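PDB 5M1Q: phage terminase large subunit from Thermus phage G20c, which cuts the viral genome with its nuclease domain to begin and end packaging and, as a full-length ATP-driven motor, translocates the genome into empty capsids. Local coordinates for residues Y33-D38 / G84-V89; A90-V95 / I108-L113; R18-V23 / E62-A67. All blocks are in the same frame, centred on the assembly; numbering follows the deposited sequence. Where two conformers were deposited one is given.

Contact 1: Y33-D38 / G84-V89; sequences YCIGAD and GHAYVV. With ZN (zinc ion), chain D; ZN (zinc ion), chain C.
Ile35 clamps Tyr87 and Val89 through its two backbone polar atoms, the centre of a parallel strand pair: its N donates to Tyr87 O (2.9 Å) and its O receives Val89 N at 2.7 Å, nearly in line with the carbonyl. Ala37 N adds a third, straight bond to Val89 O (2.9 Å, 170° at the hydrogen). Around this ladder the packing is close. On one face Ala37 CB meets Val88 CG1 at 3.6 Å, the branch that chi1 179° sets anti to the backbone N, while CG1 and CD1 of Ile35 rest on the Ala86 methyl. On the other, Cys34 CB stands over the Tyr87 ring, 3.8 Å from its centroid and displaced toward the rim, a CH-pi contact; the sulfur lies farther out and oblique to the ring. The Tyr87 hydroxyl is held by Gln184.

Both ends are looser. Before Tyr87 the chain of 84-86 is a loop, and His85 turns outward to the surface, where its NE2 binds a zinc ion at 2.1 Å together with Glu81 and a water. At the far end Asp38 points away from the partner strand; its OD2 holds another zinc at 2.2 Å, with four waters and Asp173 completing the site, where the catalytic magnesium ions probably bind.

Both strands are interior to the RNase H-like sheet, 87-90 next to its edge strand 110-112. Strand 46-52 flanks 33-38 on the other side, while helix 69-82 packs Leu76 and Leu79 against the face carrying Ile35 and Val88.

Contact 2: A90-V95 / I108-L113; sequences ADTWGV and INYTPL
Ala90 and the chain from Thr111 to Leu113 are joined by two backbone hydrogen bonds that finish a short parallel pairing. Ala90 N gives a nearly straight bond to Thr111 O (3.1 Å, 174°), and Ala90 O takes Leu113 N at 2.9 Å, so one residue spends both its backbone polar groups on the chain of the edge strand, from Thr111 to Leu113. One step on, Asp91 CA points its hydrogen at Leu113 O, 3.4 Å away. Thr92 and Pro112 then lie side by side, their side chains directed alike: Thr92 OG1 sits 3.6 Å from Pro112 CB, with the methyl CG2 a little farther from the same carbon. A chi1 of 51° places OG1 between the backbone N and the carbonyl carbon, against the proline. CG2 also approaches Tyr110 CE2 obliquely, at 4.3 Å.

Behind this first shell, the Asp91 carboxylate fixes the turn that follows the strand. OD1 accepts Trp93 N at 3.2 Å from above the carboxylate plane, making an Asx turn, and it also accepts Val115 N, just beyond Leu113. Asp91 thereby ties its own loop to the chain leaving strand 110-112. Farther out, Leu103 of helix 98-105 packs against Ala90 and Tyr110, and Leu113 leans on Val89.

Asp91 probably binds the second catalytic magnesium ion, as in the nearly identical protein, and its side chain lies about 4 Å from that of Asp38. Two backbone N-H groups on OD1 would limit the rotation of the carboxylate, which is consistent with the pairing and the Asx turn holding it toward the metal site.

Contact 3: R18-V23 / E62-A67; sequences RGTRLV and ERMNGA
Thr20 lays its side chain across the Glu62 side chain and onto Met64: OG1 donates to Glu62 OE2 at 2.7 Å, reaching the carboxylate on its anti side and 34° out of its plane, while CG2 packs on Met64 CB at 4.0 Å. Thr20 O meanwhile receives Arg63 N (3.0 Å) and also the CA-H of Glu62. The threonine thus grips the strand through both its hydroxyl and its carbonyl. It is the third residue of a type II' turn from Arg18 to Arg21, which carries the chain from strand 11-18 back into strand 21-23.

Arg21 and Glu62 form an antiparallel non-hydrogen-bonded pair, and their side chains rise from the same face of the sheet. Glu62 runs extended, CG anti to the backbone N (chi1 -174°), and brings its carboxylate obliquely across the arginine chain, near CG and NE. The salt bridge is a long one, Arg21 NE to Glu62 OE1 at 3.5 Å, with the guanidinium and carboxylate planes turned 59° apart. Two waters bridge the same pair: water 6, in the guanidinium plane at its edge, accepts from Arg21 NH2 and donates to Glu62 OE1 at 2.7 Å, and water 7 donates to OE2 at 2.9 Å, with a weak bond from NE. The stronger ionic partner of Arg21 is Asp82, at the end of helix 69-82, which packs across this face.

Each carboxylate oxygen of Glu62 therefore has a direct polar partner as well as a water, and the nearby guanidinium would favour its ionised form. The end of the turn, Thr20 and Arg21, is joined to strand 57-64 by hydroxyl, charge and solvent contacts.

All three contacts belong to one mixed sheet. Contacts 1 and 2 adjoin, their centres about 11 Å apart: Val88 probably hydrogen-bonds Asn109 O through its N and Thr111 N through its O, so strand 87-90 passes directly from one contact to the other. Contact 3 lies across the sheet, its centre about 16 Å from that of contact 1 and 20 Å from that of contact 2, with strand 46-52 between strands 33-38 and 57-64. Asp38 of contact 1 binds zinc, and Asp91 of contact 2 probably completes the catalytic metal site beside it. From contact 3, the Arg63 side chain comes within about 5 Å of that of Asp173 and 6 Å of a zinc ion.

Contact 1: Y33-D38 / G84-V89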
# COMPACT_ATOMS: atom_id res chain seq x y z
N TYR A 33 7.81 10.87 -0.03
CA TYR A 33 7.17 9.56 -0.05
C TYR A 33 5.87 9.57 0.74
O TYR A 33 5.71 10.35 1.69
CB TYR A 33 8.11 8.50 0.56
CG TYR A 33 9.43 8.34 -0.16
CD1 TYR A 33 10.48 9.21 0.08
CD2 TYR A 33 9.63 7.29 -1.07
CE1 TYR A 33 11.69 9.08 -0.58
CE2 TYR A 33 10.85 7.14 -1.72
CZ TYR A 33 11.88 8.04 -1.46
OH TYR A 33 13.08 7.90 -2.08
N CYS A 34 4.95 8.70 0.36
CA CYS A 34 3.84 8.34 1.23
C CYS A 34 3.72 6.82 1.27
O CYS A 34 4.36 6.11 0.46
CB CYS A 34 2.55 9.00 0.77
SG CYS A 34 1.91 8.32 -0.78
N ILE A 35 2.93 6.34 2.21
CA ILE A 35 2.70 4.93 2.42
C ILE A 35 1.20 4.65 2.42
O ILE A 35 0.45 5.30 3.17
CB ILE A 35 3.30 4.43 3.76
CG1 ILE A 35 4.81 4.64 3.72
CG2 ILE A 35 2.92 2.98 4.05
CD1 ILE A 35 5.51 4.35 5.02
N GLY A 36 0.77 3.68 1.62
CA GLY A 36 -0.59 3.16 1.74
C GLY A 36 -0.59 1.98 2.67
O GLY A 36 0.19 1.05 2.47
N ALA A 37 -1.44 1.99 3.70
CA ALA A 37 -1.48 0.90 4.69
C ALA A 37 -2.85 0.23 4.87
O ALA A 37 -3.83 0.90 5.20
CB ALA A 37 -0.99 1.41 6.04
N ASP A 38 -2.88 -1.08 4.61
CA ASP A 38 -4.00 -1.97 4.87
C ASP A 38 -3.60 -2.85 6.08
O ASP A 38 -2.39 -3.12 6.25
CB ASP A 38 -4.23 -2.82 3.61
CG ASP A 38 -5.52 -3.61 3.64
OD1 ASP A 38 -6.61 -2.99 3.75
OD2 ASP A 38 -5.47 -4.84 3.52
N GLY A 84 11.81 8.74 5.55
CA GLY A 84 11.66 10.14 5.92
C GLY A 84 10.39 10.50 6.64
O GLY A 84 9.87 11.59 6.43
N HIS A 85 9.89 9.60 7.50
CA HIS A 85 8.57 9.76 8.16
C HIS A 85 7.48 10.01 7.15
O HIS A 85 6.62 10.88 7.33
CB HIS A 85 8.59 10.80 9.27
CG HIS A 85 9.44 10.38 10.42
ND1 HIS A 85 10.78 10.69 10.50
CD2 HIS A 85 9.15 9.61 11.48
CE1 HIS A 85 11.27 10.15 11.60
NE2 HIS A 85 10.29 9.50 12.22
N ALA A 86 7.54 9.24 6.08
CA ALA A 86 6.53 9.25 5.04
C ALA A 86 5.14 9.19 5.66
O ALA A 86 4.87 8.33 6.50
CB ALA A 86 6.75 8.05 4.12
N TYR A 87 4.25 10.08 5.23
CA TYR A 87 2.91 10.06 5.79
C TYR A 87 2.14 8.85 5.29
O TYR A 87 2.36 8.38 4.15
CB TYR A 87 2.18 11.38 5.55
CG TYR A 87 1.70 11.65 4.15
CD1 TYR A 87 0.41 11.28 3.75
CD2 TYR A 87 2.50 12.34 3.25
CE1 TYR A 87 -0.03 11.56 2.46
CE2 TYR A 87 2.08 12.62 1.96
CZ TYR A 87 0.81 12.24 1.57
OH TYR A 87 0.43 12.54 0.27
N VAL A 88 1.30 8.32 6.16
CA VAL A 88 0.61 7.06 5.95
C VAL A 88 -0.86 7.35 5.64
O VAL A 88 -1.54 8.02 6.43
CB VAL A 88 0.68 6.13 7.18
CG1 VAL A 88 -0.08 4.82 6.96
CG2 VAL A 88 2.15 5.84 7.51
N VAL A 89 -1.32 6.86 4.50
CA VAL A 89 -2.75 6.84 4.18
C VAL A 89 -3.26 5.50 4.68
O VAL A 89 -3.01 4.45 4.09
CB VAL A 89 -3.02 6.99 2.67
CG1 VAL A 89 -4.51 7.10 2.41
CG2 VAL A 89 -2.29 8.18 2.11
ZN ZN D . -7.02 -6.32 3.80
ZN ZN C . 10.95 8.52 13.97
O HOH W 1 -8.01 -5.08 4.95
O HOH W 2 9.07 8.02 14.91
O HOH W 3 -7.97 -5.79 2.05
O HOH W 4 -8.59 -7.93 4.11
O HOH W 5 -5.79 -6.51 5.34

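Contact 2: A90-V95 / I108-L113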
# COMPACT_ATOMS: atom_id res chain seq x y z
N ALA A 90 -3.95 5.52 5.83
CA ALA A 90 -4.25 4.31 6.56
C ALA A 90 -5.72 4.02 6.48
O ALA A 90 -6.55 4.90 6.78
CB ALA A 90 -3.85 4.44 8.02
N ASP A 91 -6.05 2.79 6.11
CA ASP A 91 -7.42 2.31 6.26
C ASP A 91 -7.67 2.03 7.75
O ASP A 91 -7.35 0.96 8.26
CB ASP A 91 -7.65 1.06 5.42
CG ASP A 91 -9.07 0.54 5.53
OD1 ASP A 91 -9.92 1.23 6.14
OD2 ASP A 91 -9.32 -0.58 5.04
N THR A 92 -8.26 3.02 8.41
CA THR A 92 -8.56 2.99 9.86
C THR A 92 -9.93 2.35 10.19
O THR A 92 -10.34 2.32 11.36
CB THR A 92 -8.53 4.42 10.43
OG1 THR A 92 -9.33 5.29 9.64
CG2 THR A 92 -7.11 4.94 10.45
N TRP A 93 -10.63 1.83 9.18
CA TRP A 93 -11.95 1.26 9.40
C TRP A 93 -11.85 -0.10 10.08
O TRP A 93 -11.27 -1.05 9.56
CB TRP A 93 -12.69 1.14 8.07
CG TRP A 93 -14.12 0.67 8.18
CD1 TRP A 93 -14.61 -0.48 7.70
CD2 TRP A 93 -15.22 1.36 8.79
NE1 TRP A 93 -15.96 -0.57 7.96
CE2 TRP A 93 -16.36 0.55 8.62
CE3 TRP A 93 -15.35 2.60 9.43
CZ2 TRP A 93 -17.62 0.92 9.09
CZ3 TRP A 93 -16.61 2.96 9.90
CH2 TRP A 93 -17.72 2.12 9.72
N GLY A 94 -12.42 -0.16 11.29
CA GLY A 94 -12.47 -1.38 12.08
C GLY A 94 -13.42 -1.14 13.24
O GLY A 94 -14.44 -0.45 13.07
N VAL A 95 -13.09 -1.67 14.42
CA VAL A 95 -13.94 -1.56 15.61
C VAL A 95 -13.64 -0.24 16.33
O VAL A 95 -12.57 -0.09 16.92
CB VAL A 95 -13.74 -2.75 16.57
CG1 VAL A 95 -14.69 -2.66 17.76
CG2 VAL A 95 -13.90 -4.08 15.83
N ILE A 108 2.72 7.68 14.84
CA ILE A 108 2.79 7.49 13.38
C ILE A 108 2.13 8.69 12.69
O ILE A 108 1.05 9.15 13.08
CB ILE A 108 2.20 6.13 12.93
CG1 ILE A 108 3.08 4.99 13.46
CG2 ILE A 108 2.08 6.06 11.40
CD1 ILE A 108 2.49 3.60 13.33
N ASN A 109 2.82 9.23 11.69
CA ASN A 109 2.30 10.30 10.86
C ASN A 109 1.29 9.72 9.84
O ASN A 109 1.70 9.11 8.86
CB ASN A 109 3.47 10.95 10.13
CG ASN A 109 3.05 12.09 9.24
OD1 ASN A 109 1.97 12.66 9.41
ND2 ASN A 109 3.91 12.43 8.27
N TYR A 110 -0.01 9.90 10.09
CA TYR A 110 -1.04 9.33 9.20
C TYR A 110 -2.19 10.29 8.86
O TYR A 110 -2.40 11.32 9.51
CB TYR A 110 -1.57 8.01 9.77
CG TYR A 110 -2.55 8.19 10.91
CD1 TYR A 110 -2.10 8.41 12.21
CD2 TYR A 110 -3.92 8.16 10.68
CE1 TYR A 110 -2.99 8.60 13.25
CE2 TYR A 110 -4.83 8.35 11.71
CZ TYR A 110 -4.36 8.57 13.00
OH TYR A 110 -5.25 8.75 14.03
N THR A 111 -2.91 9.92 7.80
CA THR A 111 -4.19 10.51 7.41
C THR A 111 -5.20 9.34 7.37
O THR A 111 -4.92 8.31 6.76
CB THR A 111 -4.12 11.16 6.02
OG1 THR A 111 -2.91 11.92 5.89
CG2 THR A 111 -5.31 12.08 5.79
N PRO A 112 -6.36 9.49 8.02
CA PRO A 112 -7.30 8.36 8.01
C PRO A 112 -8.08 8.34 6.69
O PRO A 112 -8.49 9.39 6.19
CB PRO A 112 -8.22 8.66 9.21
CG PRO A 112 -8.20 10.14 9.32
CD PRO A 112 -6.89 10.64 8.78
N LEU A 113 -8.22 7.15 6.12
CA LEU A 113 -9.08 6.94 4.95
C LEU A 113 -9.81 5.63 5.18
O LEU A 113 -9.41 4.58 4.69
CB LEU A 113 -8.24 6.96 3.66
CG LEU A 113 -9.02 7.25 2.37
CD1 LEU A 113 -8.08 7.45 1.20
CD2 LEU A 113 -10.00 6.16 2.06

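Contact 3: R18-V23 / E62-A67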
# COMPACT_ATOMS: atom_id res chain seq x y z
N ARG A 18 14.10 -8.22 1.42
CA ARG A 18 14.67 -7.94 2.73
C ARG A 18 13.58 -8.35 3.72
O ARG A 18 12.82 -7.51 4.26
CB ARG A 18 15.07 -6.48 2.81
CG ARG A 18 16.09 -6.14 3.87
CD ARG A 18 16.68 -4.77 3.59
NE ARG A 18 17.28 -4.71 2.26
CZ ARG A 18 17.52 -3.59 1.57
NH1 ARG A 18 17.22 -2.38 2.06
NH2 ARG A 18 18.07 -3.67 0.36
N GLY A 19 13.45 -9.66 3.89
CA GLY A 19 12.44 -10.26 4.77
C GLY A 19 11.03 -10.03 4.26
O GLY A 19 10.67 -10.49 3.19
N THR A 20 10.24 -9.31 5.07
CA THR A 20 8.87 -8.97 4.70
C THR A 20 8.82 -7.81 3.70
O THR A 20 7.75 -7.54 3.14
CB THR A 20 8.02 -8.64 5.95
OG1 THR A 20 8.67 -7.63 6.73
CG2 THR A 20 7.80 -9.89 6.80
N ARG A 21 9.95 -7.14 3.47
CA ARG A 21 10.03 -6.04 2.50
C ARG A 21 10.56 -6.47 1.13
O ARG A 21 11.56 -7.20 1.04
CB ARG A 21 10.95 -4.95 2.98
CG ARG A 21 10.55 -4.28 4.26
CD ARG A 21 11.49 -3.15 4.57
NE ARG A 21 11.16 -2.56 5.86
CZ ARG A 21 11.71 -1.45 6.35
NH1 ARG A 21 12.62 -0.76 5.66
NH2 ARG A 21 11.32 -1.02 7.54
N LEU A 22 9.88 -6.03 0.08
CA LEU A 22 10.43 -6.00 -1.26
C LEU A 22 10.96 -4.59 -1.48
O LEU A 22 10.19 -3.62 -1.39
CB LEU A 22 9.36 -6.36 -2.29
CG LEU A 22 8.94 -7.83 -2.29
CD1 LEU A 22 8.15 -8.17 -1.04
CD2 LEU A 22 8.14 -8.18 -3.54
N VAL A 23 12.26 -4.45 -1.71
CA VAL A 23 12.89 -3.14 -1.83
C VAL A 23 13.32 -2.86 -3.28
O VAL A 23 14.19 -3.52 -3.81
CB VAL A 23 14.13 -3.00 -0.90
CG1 VAL A 23 14.71 -1.60 -1.00
CG2 VAL A 23 13.76 -3.33 0.54
N GLU A 62 5.90 -3.80 1.85
CA GLU A 62 6.03 -4.73 2.99
C GLU A 62 4.73 -5.47 3.21
O GLU A 62 3.65 -4.88 3.19
CB GLU A 62 6.45 -3.98 4.24
CG GLU A 62 6.74 -4.95 5.39
CD GLU A 62 7.50 -4.37 6.56
OE1 GLU A 62 7.77 -3.16 6.60
OE2 GLU A 62 7.83 -5.18 7.46
N ARG A 63 4.81 -6.79 3.39
CA ARG A 63 3.62 -7.61 3.53
C ARG A 63 3.89 -8.70 4.56
O ARG A 63 4.93 -9.33 4.50
CB ARG A 63 3.24 -8.25 2.19
CG ARG A 63 2.07 -9.20 2.25
CD ARG A 63 1.63 -9.53 0.84
NE ARG A 63 0.47 -10.42 0.77
CZ ARG A 63 0.51 -11.75 0.65
NH1 ARG A 63 1.65 -12.43 0.63
NH2 ARG A 63 -0.65 -12.42 0.56
N MET A 64 2.95 -8.89 5.48
CA MET A 64 3.09 -9.90 6.53
C MET A 64 1.74 -10.39 7.03
O MET A 64 0.76 -9.65 7.02
CB MET A 64 3.90 -9.35 7.71
CG MET A 64 3.19 -8.23 8.46
SD MET A 64 4.29 -7.18 9.44
CE MET A 64 4.95 -6.14 8.14
N ASN A 65 1.71 -11.64 7.46
CA ASN A 65 0.59 -12.16 8.25
C ASN A 65 1.11 -12.89 9.47
O ASN A 65 2.32 -13.11 9.60
CB ASN A 65 -0.34 -13.06 7.43
CG ASN A 65 0.27 -14.41 7.07
OD1 ASN A 65 1.49 -14.58 7.01
ND2 ASN A 65 -0.60 -15.38 6.80
N GLY A 66 0.20 -13.26 10.36
CA GLY A 66 0.57 -13.98 11.58
C GLY A 66 1.43 -13.17 12.54
O GLY A 66 2.10 -13.76 13.41
N ALA A 67 1.42 -11.85 12.41
CA ALA A 67 2.13 -10.96 13.30
C ALA A 67 1.10 -10.32 14.21
O ALA A 67 -0.03 -10.05 13.80
CB ALA A 67 2.87 -9.88 12.51
O HOH W 6 9.14 -2.21 8.75
O HOH W 7 10.62 -5.00 8.03